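Local structure of tryptophan synthase alpha-subunit (Pyrococcus furiosus, 1GEQ) at residues I134-N143 with M155-L165; E174-L183 with F198-L209. The protein cleaves indoleglycerol phosphate to indole and glyceraldehyde 3-phosphate, as the alpha subunit of the enzyme that catalyses the last step of tryptophan biosynthesis. One frame throughout, in Å; residues are numbered along the deposited sequence.

Contact 1 (I134-N143 with M155-L165); sequences IKTVFLAAPN and MTTGFVYLVSL
Strands 135-140 and 159-163 run side by side and parallel, 28° apart, joined by a regular ladder from Y161 N to F138 O (2.9 Å), from A140 N to Y161 O and from V163 N to A140 O (3.0 Å). Between V137 and F138 the strands draw apart, leaving F138 N and F159 O 3.7 Å apart; at the N-terminal end the side chain of T136 takes over the pairing. Its OG1 sits between its own backbone N and carbonyl carbon (chi1 57°), where it gives its proton to M155 O in the carbonyl plane, on a lone pair (3.0 Å), and accepts from T157 N (3.0 Å). T157 answers with its own hydroxyl: OG1 receives the nearly straight bond from T136 N (2.9 Å) and also meets a water held by I134 O. With a valine in place of T136, M155 O would probably be left without its hydroxyl mate and T157 N with only its weak bond to T136 O. Glycine suits position 158, since a side chain there would run into T136 O, which accepts from G158 N. Past these threonines the branched V137 lays CG1 over a face of the F159 ring, 4.0 Å from its centroid, a CH-pi contact. V137, L139, F159 and Y161 share the face that lines the barrel, while F138, A140, V160 and L162 turn to the helices. There the F138 ring has M155 CE over one face, with the sulfur placed obliquely in a Met-aromatic contact, and T156 OG1, itself bonded to I152, at its edge. Small A140 lets L149 and L162 come close. Together with helix 146-155 the pair makes one beta-alpha-beta unit of the TIM barrel.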
loop_
_atom_site.group_PDB
_atom_site.type_symbol
_atom_site.label_atom_id
_atom_site.label_comp_id
_atom_site.label_asym_id
_atom_site.label_seq_id
_atom_site.Cartn_x
_atom_site.Cartn_y
_atom_site.Cartn_z
ATOM N N ILE A 134 -14.870 -4.905 4.648
ATOM C CA ILE A 134 -13.544 -4.486 4.210
ATOM C C ILE A 134 -12.993 -3.420 5.146
ATOM O O ILE A 134 -13.684 -2.460 5.479
ATOM C CB ILE A 134 -13.579 -3.925 2.767
ATOM C CG1 ILE A 134 -13.844 -5.065 1.780
ATOM C CG2 ILE A 134 -12.247 -3.236 2.432
ATOM C CD1 ILE A 134 -12.717 -6.090 1.722
ATOM N N LYS A 135 -11.750 -3.598 5.578
ATOM C CA LYS A 135 -11.115 -2.640 6.473
ATOM C C LYS A 135 -10.627 -1.414 5.706
ATOM O O LYS A 135 -10.167 -1.516 4.562
ATOM C CB LYS A 135 -9.951 -3.298 7.216
ATOM C CG LYS A 135 -10.396 -4.193 8.375
ATOM C CD LYS A 135 -9.210 -4.878 9.046
ATOM C CE LYS A 135 -9.656 -5.680 10.268
ATOM N NZ LYS A 135 -8.509 -6.397 10.899
ATOM N N THR A 136 -10.725 -0.252 6.341
ATOM C CA THR A 136 -10.320 0.983 5.693
ATOM C C THR A 136 -8.926 1.452 6.077
ATOM O O THR A 136 -8.509 1.338 7.230
ATOM C CB THR A 136 -11.304 2.130 6.013
ATOM O OG1 THR A 136 -11.383 2.299 7.433
ATOM C CG2 THR A 136 -12.698 1.820 5.457
ATOM N N VAL A 137 -8.213 1.968 5.085
ATOM C CA VAL A 137 -6.881 2.518 5.284
ATOM C C VAL A 137 -6.953 3.929 4.706
ATOM O O VAL A 137 -7.390 4.115 3.571
ATOM C CB VAL A 137 -5.811 1.721 4.511
ATOM C CG1 VAL A 137 -4.430 2.344 4.721
ATOM C CG2 VAL A 137 -5.815 0.289 4.959
ATOM N N PHE A 138 -6.555 4.924 5.496
ATOM C CA PHE A 138 -6.554 6.308 5.042
ATOM C C PHE A 138 -5.144 6.855 5.139
ATOM O O PHE A 138 -4.372 6.457 6.009
ATOM C CB PHE A 138 -7.488 7.174 5.885
ATOM C CG PHE A 138 -8.936 6.909 5.635
ATOM C CD1 PHE A 138 -9.650 6.049 6.461
ATOM C CD2 PHE A 138 -9.588 7.512 4.561
ATOM C CE1 PHE A 138 -10.998 5.793 6.225
ATOM C CE2 PHE A 138 -10.945 7.261 4.315
ATOM C CZ PHE A 138 -11.649 6.398 5.152
ATOM N N LEU A 139 -4.810 7.780 4.251
ATOM C CA LEU A 139 -3.474 8.335 4.281
ATOM C C LEU A 139 -3.425 9.749 4.832
ATOM O O LEU A 139 -4.429 10.461 4.878
ATOM C CB LEU A 139 -2.848 8.273 2.881
ATOM C CG LEU A 139 -3.200 9.289 1.805
ATOM C CD1 LEU A 139 -2.436 10.579 2.059
ATOM C CD2 LEU A 139 -2.825 8.721 0.434
ATOM N N ALA A 140 -2.242 10.127 5.293
ATOM C CA ALA A 140 -2.017 11.452 5.842
ATOM C C ALA A 140 -0.629 11.852 5.377
ATOM O O ALA A 140 0.294 11.040 5.376
ATOM C CB ALA A 140 -2.092 11.420 7.382
ATOM N N ALA A 141 -0.504 13.106 4.948
ATOM C CA ALA A 141 0.758 13.646 4.464
ATOM C C ALA A 141 1.251 14.631 5.515
ATOM O O ALA A 141 0.542 14.917 6.478
ATOM C CB ALA A 141 0.542 14.362 3.124
ATOM N N PRO A 142 2.470 15.160 5.348
ATOM C CA PRO A 142 3.022 16.115 6.316
ATOM C C PRO A 142 2.214 17.409 6.564
ATOM O O PRO A 142 2.402 18.069 7.595
ATOM C CB PRO A 142 4.416 16.386 5.760
ATOM C CG PRO A 142 4.783 15.072 5.141
ATOM C CD PRO A 142 3.511 14.727 4.396
ATOM N N ASN A 143 1.327 17.776 5.640
ATOM C CA ASN A 143 0.539 18.994 5.826
ATOM C C ASN A 143 -0.808 18.696 6.475
ATOM O O ASN A 143 -1.685 19.549 6.542
ATOM C CB ASN A 143 0.339 19.727 4.492
ATOM C CG ASN A 143 -0.500 18.942 3.509
ATOM O OD1 ASN A 143 -0.407 17.716 3.441
ATOM N ND2 ASN A 143 -1.308 19.647 2.717
ATOM N N MET A 155 -12.106 7.119 11.591
ATOM C CA MET A 155 -12.774 6.431 10.491
ATOM C C MET A 155 -11.985 5.203 10.043
ATOM O O MET A 155 -12.484 4.383 9.276
ATOM C CB MET A 155 -12.939 7.365 9.287
ATOM C CG MET A 155 -13.749 8.613 9.545
ATOM S SD MET A 155 -14.041 9.478 7.994
ATOM C CE MET A 155 -12.366 9.978 7.547
ATOM N N THR A 156 -10.752 5.082 10.518
ATOM C CA THR A 156 -9.897 3.970 10.120
ATOM C C THR A 156 -10.117 2.671 10.888
ATOM O O THR A 156 -10.113 2.663 12.116
ATOM C CB THR A 156 -8.412 4.357 10.267
ATOM O OG1 THR A 156 -8.118 5.466 9.404
ATOM C CG2 THR A 156 -7.525 3.165 9.927
ATOM N N THR A 157 -10.285 1.571 10.152
ATOM C CA THR A 157 -10.462 0.270 10.782
ATOM C C THR A 157 -9.282 -0.652 10.458
ATOM O O THR A 157 -9.128 -1.709 11.073
ATOM C CB THR A 157 -11.807 -0.416 10.361
ATOM O OG1 THR A 157 -11.845 -0.603 8.941
ATOM C CG2 THR A 157 -13.007 0.447 10.784
ATOM N N GLY A 158 -8.444 -0.248 9.497
ATOM C CA GLY A 158 -7.285 -1.050 9.125
ATOM C C GLY A 158 -6.021 -0.506 9.779
ATOM O O GLY A 158 -5.518 -1.083 10.746
ATOM N N PHE A 159 -5.488 0.579 9.222
ATOM C CA PHE A 159 -4.325 1.268 9.783
ATOM C C PHE A 159 -4.199 2.615 9.090
ATOM O O PHE A 159 -4.798 2.836 8.041
ATOM C CB PHE A 159 -3.026 0.441 9.648
ATOM C CG PHE A 159 -2.601 0.167 8.228
ATOM C CD1 PHE A 159 -1.747 1.043 7.566
ATOM C CD2 PHE A 159 -3.029 -0.985 7.566
ATOM C CE1 PHE A 159 -1.321 0.790 6.267
ATOM C CE2 PHE A 159 -2.608 -1.252 6.251
ATOM C CZ PHE A 159 -1.750 -0.359 5.602
ATOM N N VAL A 160 -3.458 3.528 9.702
ATOM C CA VAL A 160 -3.255 4.847 9.135
ATOM C C VAL A 160 -1.951 4.821 8.350
ATOM O O VAL A 160 -0.913 4.403 8.864
ATOM C CB VAL A 160 -3.178 5.919 10.245
ATOM C CG1 VAL A 160 -2.836 7.268 9.642
ATOM C CG2 VAL A 160 -4.521 5.986 10.981
ATOM N N TYR A 161 -2.006 5.265 7.102
ATOM C CA TYR A 161 -0.818 5.257 6.265
ATOM C C TYR A 161 -0.238 6.666 6.113
ATOM O O TYR A 161 -0.858 7.546 5.531
ATOM C CB TYR A 161 -1.175 4.648 4.903
ATOM C CG TYR A 161 -0.032 4.501 3.921
ATOM C CD1 TYR A 161 1.260 4.208 4.352
ATOM C CD2 TYR A 161 -0.259 4.592 2.548
ATOM C CE1 TYR A 161 2.298 4.004 3.435
ATOM C CE2 TYR A 161 0.772 4.385 1.626
ATOM C CZ TYR A 161 2.041 4.094 2.079
ATOM O OH TYR A 161 3.052 3.919 1.165
ATOM N N LEU A 162 0.952 6.864 6.666
ATOM C CA LEU A 162 1.632 8.156 6.605
ATOM C C LEU A 162 2.562 8.164 5.393
ATOM O O LEU A 162 3.359 7.243 5.209
ATOM C CB LEU A 162 2.467 8.385 7.871
ATOM C CG LEU A 162 1.756 8.251 9.224
ATOM C CD1 LEU A 162 2.696 8.716 10.345
ATOM C CD2 LEU A 162 0.496 9.065 9.219
ATOM N N VAL A 163 2.466 9.203 4.570
ATOM C CA VAL A 163 3.320 9.282 3.392
ATOM C C VAL A 163 4.052 10.620 3.336
ATOM O O VAL A 163 3.693 11.565 4.044
ATOM C CB VAL A 163 2.501 9.112 2.083
ATOM C CG1 VAL A 163 1.892 7.716 2.020
ATOM C CG2 VAL A 163 1.410 10.180 2.008
ATOM N N SER A 164 5.076 10.697 2.493
ATOM C CA SER A 164 5.853 11.924 2.345
ATOM C C SER A 164 5.241 12.762 1.219
ATOM O O SER A 164 4.633 12.216 0.298
ATOM C CB SER A 164 7.305 11.565 2.020
ATOM O OG SER A 164 8.194 12.539 2.530
ATOM N N LEU A 165 5.418 14.086 1.280
ATOM C CA LEU A 165 4.847 14.975 0.267
ATOM C C LEU A 165 4.975 14.473 -1.170
ATOM O O LEU A 165 4.008 14.529 -1.928
ATOM C CB LEU A 165 5.446 16.381 0.392
ATOM C CG LEU A 165 4.830 17.230 1.513
ATOM C CD1 LEU A 165 5.650 18.490 1.731
ATOM C CD2 LEU A 165 3.391 17.567 1.167
HETATM O O HOH W 1 -14.342 -1.226 7.803
#

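Contact 2 (E174-L183 with F198-L209); sequences EIPKTAYDLL and FGVSKREHVVSL
I175, A179, Y180 and L183 pack against F198, H205, S208 and L209 in a largely apolar contact between two neighbouring helices on the outside of the barrel and the loops that lead into them. The axes of helices 177-183 and 203-209 stay 12.8 Å apart, 32° from parallel, so large side chains and the residues ahead of each helix must bridge the distance. F198 does much of this: its flat ring lies under A179, whose CB stands over the centre of one face, 3.7 Å from the centroid. A methyl is small enough to let the ring come this close to the helix, and L183 CB meets the ring's edge. The branches of I175 meet two aromatic neighbours. CG2, anti to its backbone N, touches F198 CD1 at 3.9 Å, while CD1 rests over a face of the H205 imidazole, 4.2 Å from its centroid. K202 CG lies tightly over the opposite face, so the imidazole is sandwiched between aliphatic groups. Its rotation is fixed by S201 N, which donates almost in the ring plane to ND1 (3.0 Å, 165°). Because ND1 accepts, the proton of a neutral ring would probably be on NE2, which is buried with no hydrogen-bonding partner in the model and has the aliphatic part of E174 packed against it. Y180 has its CB directed away from the other segment, but its long ring carries OH back to S208 OG in a hydrogen bond modelled as very short, 2.5 Å. L209 CD2 packs on Y180 CE2 (3.9 Å) and lies near L183 CD2. Beneath the two helices, L182, L183 and F198 rest on L162 of strand 159-163, and L183 and L209 on V196 of strand 194-197, while Y180 and L183 reach E212 beyond helix 203-211.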
loop_
_atom_site.group_PDB
_atom_site.type_symbol
_atom_site.label_atom_id
_atom_site.label_comp_id
_atom_site.label_asym_id
_atom_site.label_seq_id
_atom_site.Cartn_x
_atom_site.Cartn_y
_atom_site.Cartn_z
ATOM N N GLU A 174 18.365 11.674 4.765
ATOM C CA GLU A 174 17.584 10.920 3.797
ATOM C C GLU A 174 16.095 11.194 3.960
ATOM O O GLU A 174 15.477 11.846 3.121
ATOM C CB GLU A 174 17.852 9.425 3.956
ATOM C CG GLU A 174 19.272 9.030 3.613
ATOM C CD GLU A 174 19.716 9.610 2.283
ATOM O OE1 GLU A 174 18.929 9.531 1.315
ATOM O OE2 GLU A 174 20.845 10.143 2.207
ATOM N N ILE A 175 15.521 10.672 5.040
ATOM C CA ILE A 175 14.108 10.883 5.341
ATOM C C ILE A 175 14.034 12.330 5.847
ATOM O O ILE A 175 14.782 12.707 6.735
ATOM C CB ILE A 175 13.627 9.947 6.488
ATOM C CG1 ILE A 175 14.083 8.504 6.244
ATOM C CG2 ILE A 175 12.105 10.022 6.626
ATOM C CD1 ILE A 175 13.149 7.662 5.389
ATOM N N PRO A 176 13.149 13.156 5.277
ATOM C CA PRO A 176 12.975 14.566 5.672
ATOM C C PRO A 176 12.482 14.691 7.116
ATOM O O PRO A 176 11.731 13.835 7.591
ATOM C CB PRO A 176 11.939 15.077 4.672
ATOM C CG PRO A 176 12.157 14.199 3.465
ATOM C CD PRO A 176 12.336 12.845 4.091
ATOM N N LYS A 177 12.896 15.747 7.813
ATOM C CA LYS A 177 12.475 15.928 9.191
ATOM C C LYS A 177 10.963 16.102 9.255
ATOM O O LYS A 177 10.337 15.801 10.268
ATOM C CB LYS A 177 13.163 17.146 9.825
ATOM C CG LYS A 177 14.671 16.988 10.032
ATOM C CD LYS A 177 15.197 18.015 11.035
ATOM C CE LYS A 177 16.644 17.734 11.428
ATOM N NZ LYS A 177 17.174 18.746 12.394
ATOM N N THR A 178 10.378 16.579 8.165
ATOM C CA THR A 178 8.942 16.794 8.139
ATOM C C THR A 178 8.189 15.463 8.201
ATOM O O THR A 178 7.069 15.399 8.701
ATOM C CB THR A 178 8.523 17.595 6.885
ATOM O OG1 THR A 178 7.194 18.087 7.066
ATOM C CG2 THR A 178 8.572 16.728 5.640
ATOM N N ALA A 179 8.820 14.404 7.700
ATOM C CA ALA A 179 8.230 13.070 7.717
ATOM C C ALA A 179 8.312 12.508 9.141
ATOM O O ALA A 179 7.382 11.861 9.616
ATOM C CB ALA A 179 8.977 12.165 6.751
ATOM N N TYR A 180 9.437 12.742 9.813
ATOM C CA TYR A 180 9.588 12.281 11.184
ATOM C C TYR A 180 8.597 13.024 12.071
ATOM O O TYR A 180 8.052 12.454 13.019
ATOM C CB TYR A 180 11.012 12.539 11.685
ATOM C CG TYR A 180 12.016 11.491 11.267
ATOM C CD1 TYR A 180 12.972 11.758 10.287
ATOM C CD2 TYR A 180 12.018 10.238 11.860
ATOM C CE1 TYR A 180 13.902 10.800 9.910
ATOM C CE2 TYR A 180 12.948 9.265 11.487
ATOM C CZ TYR A 180 13.890 9.557 10.516
ATOM O OH TYR A 180 14.821 8.610 10.158
ATOM N N ASP A 181 8.372 14.301 11.762
ATOM C CA ASP A 181 7.443 15.107 12.542
ATOM C C ASP A 181 6.036 14.543 12.419
ATOM O O ASP A 181 5.291 14.471 13.404
ATOM C CB ASP A 181 7.444 16.566 12.066
ATOM C CG ASP A 181 6.409 17.418 12.788
ATOM O OD1 ASP A 181 5.323 17.672 12.219
ATOM O OD2 ASP A 181 6.675 17.821 13.940
ATOM N N LEU A 182 5.675 14.147 11.206
ATOM C CA LEU A 182 4.350 13.593 10.947
ATOM C C LEU A 182 4.172 12.306 11.776
ATOM O O LEU A 182 3.118 12.069 12.349
ATOM C CB LEU A 182 4.208 13.260 9.463
ATOM C CG LEU A 182 2.809 13.125 8.838
ATOM C CD1 LEU A 182 2.871 12.121 7.692
ATOM C CD2 LEU A 182 1.799 12.700 9.847
ATOM N N LEU A 183 5.210 11.477 11.806
ATOM C CA LEU A 183 5.163 10.224 12.562
ATOM C C LEU A 183 5.019 10.492 14.064
ATOM O O LEU A 183 4.195 9.878 14.736
ATOM C CB LEU A 183 6.436 9.407 12.299
ATOM C CG LEU A 183 6.632 8.125 13.131
ATOM C CD1 LEU A 183 5.434 7.187 12.967
ATOM C CD2 LEU A 183 7.915 7.465 12.677
ATOM N N PHE A 198 7.803 6.437 3.490
ATOM C CA PHE A 198 8.623 7.627 3.346
ATOM C C PHE A 198 9.757 7.494 2.333
ATOM O O PHE A 198 10.675 8.312 2.333
ATOM C CB PHE A 198 9.212 7.998 4.711
ATOM C CG PHE A 198 8.184 8.412 5.750
ATOM C CD1 PHE A 198 8.531 8.439 7.098
ATOM C CD2 PHE A 198 6.909 8.835 5.382
ATOM C CE1 PHE A 198 7.628 8.892 8.061
ATOM C CE2 PHE A 198 6.002 9.286 6.331
ATOM C CZ PHE A 198 6.361 9.316 7.678
ATOM N N GLY A 199 9.711 6.458 1.498
ATOM C CA GLY A 199 10.748 6.271 0.495
ATOM C C GLY A 199 12.001 5.618 1.049
ATOM O O GLY A 199 13.120 6.040 0.758
ATOM N N VAL A 200 11.801 4.586 1.860
ATOM C CA VAL A 200 12.895 3.846 2.466
ATOM C C VAL A 200 13.761 3.190 1.388
ATOM O O VAL A 200 13.238 2.681 0.401
ATOM C CB VAL A 200 12.324 2.766 3.412
ATOM C CG1 VAL A 200 13.378 1.728 3.743
ATOM C CG2 VAL A 200 11.799 3.433 4.676
ATOM N N SER A 201 15.076 3.206 1.574
ATOM C CA SER A 201 15.988 2.600 0.596
ATOM C C SER A 201 17.168 1.897 1.266
ATOM O O SER A 201 17.914 1.169 0.613
ATOM C CB SER A 201 16.514 3.664 -0.382
ATOM O OG SER A 201 17.324 4.618 0.281
ATOM N N LYS A 202 17.333 2.102 2.570
ATOM C CA LYS A 202 18.438 1.475 3.293
ATOM C C LYS A 202 18.090 1.008 4.709
ATOM O O LYS A 202 17.149 1.501 5.338
ATOM C CB LYS A 202 19.640 2.422 3.322
ATOM C CG LYS A 202 19.319 3.818 3.801
ATOM C CD LYS A 202 20.178 4.846 3.081
ATOM C CE LYS A 202 21.656 4.570 3.271
ATOM N NZ LYS A 202 22.470 5.382 2.326
ATOM N N ARG A 203 18.859 0.035 5.193
ATOM C CA ARG A 203 18.654 -0.558 6.514
ATOM C C ARG A 203 18.463 0.456 7.641
ATOM O O ARG A 203 17.567 0.301 8.469
ATOM C CB ARG A 203 19.824 -1.497 6.846
ATOM C CG ARG A 203 19.755 -2.131 8.230
ATOM C CD ARG A 203 18.473 -2.920 8.467
ATOM N NE ARG A 203 18.425 -3.433 9.836
ATOM C CZ ARG A 203 17.335 -3.908 10.430
ATOM N NH1 ARG A 203 16.182 -3.949 9.780
ATOM N NH2 ARG A 203 17.399 -4.324 11.692
ATOM N N GLU A 204 19.297 1.488 7.681
ATOM C CA GLU A 204 19.180 2.491 8.732
ATOM C C GLU A 204 17.838 3.221 8.729
ATOM O O GLU A 204 17.410 3.724 9.767
ATOM C CB GLU A 204 20.322 3.500 8.636
ATOM C CG GLU A 204 20.667 3.924 7.233
ATOM C CD GLU A 204 21.796 4.929 7.212
ATOM O OE1 GLU A 204 21.547 6.107 7.545
ATOM O OE2 GLU A 204 22.937 4.540 6.877
ATOM N N HIS A 205 17.182 3.286 7.569
ATOM C CA HIS A 205 15.879 3.941 7.468
ATOM C C HIS A 205 14.866 3.131 8.271
ATOM O O HIS A 205 14.090 3.675 9.057
ATOM C CB HIS A 205 15.408 3.999 6.012
ATOM C CG HIS A 205 16.183 4.943 5.150
ATOM N ND1 HIS A 205 16.112 4.922 3.771
ATOM C CD2 HIS A 205 17.038 5.942 5.467
ATOM C CE1 HIS A 205 16.886 5.864 3.276
ATOM N NE2 HIS A 205 17.466 6.502 4.281
ATOM N N VAL A 206 14.861 1.821 8.038
ATOM C CA VAL A 206 13.944 0.929 8.728
ATOM C C VAL A 206 14.192 0.976 10.236
ATOM O O VAL A 206 13.262 1.146 11.019
ATOM C CB VAL A 206 14.094 -0.517 8.204
ATOM C CG1 VAL A 206 13.225 -1.469 9.012
ATOM C CG2 VAL A 206 13.700 -0.575 6.734
ATOM N N VAL A 207 15.454 0.859 10.639
ATOM C CA VAL A 207 15.798 0.886 12.059
ATOM C C VAL A 207 15.328 2.185 12.719
ATOM O O VAL A 207 14.706 2.170 13.783
ATOM C CB VAL A 207 17.324 0.733 12.259
ATOM C CG1 VAL A 207 17.679 0.849 13.734
ATOM C CG2 VAL A 207 17.783 -0.612 11.701
ATOM N N SER A 208 15.632 3.308 12.082
ATOM C CA SER A 208 15.242 4.615 12.598
ATOM C C SER A 208 13.726 4.779 12.721
ATOM O O SER A 208 13.223 5.234 13.754
ATOM C CB SER A 208 15.787 5.715 11.689
ATOM O OG SER A 208 15.237 6.969 12.047
ATOM N N LEU A 209 12.998 4.409 11.671
ATOM C CA LEU A 209 11.548 4.550 11.683
ATOM C C LEU A 209 10.872 3.671 12.736
ATOM O O LEU A 209 9.944 4.109 13.405
ATOM C CB LEU A 209 10.987 4.273 10.289
ATOM C CG LEU A 209 11.426 5.351 9.276
ATOM C CD1 LEU A 209 11.067 4.924 7.860
ATOM C CD2 LEU A 209 10.769 6.674 9.629
#

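Overall arrangement
Contact 1 joins the fifth and sixth strands of the barrel, contact 2 joins helices laid over the sixth and seventh, and contact 1 closes before contact 2 opens along the chain. Their centres are about 17 Å apart, yet they touch: P142 CB lies 3.5 Å from T178 OG1, and L162 O is 3.5 Å from F198 CE2. L162, whose CD1 is 3.6 Å from L183 CA, links the strand pair of 134-143 with 155-165 to the helices. On the barrel's inner face Y161 comes within about 4 Å, side chain to side chain, of the proton acceptor E36, and within about 7 Å of D47. F198 is more distant, about 11 Å from E36. Residues 167-173, between the contacts, are not modelled.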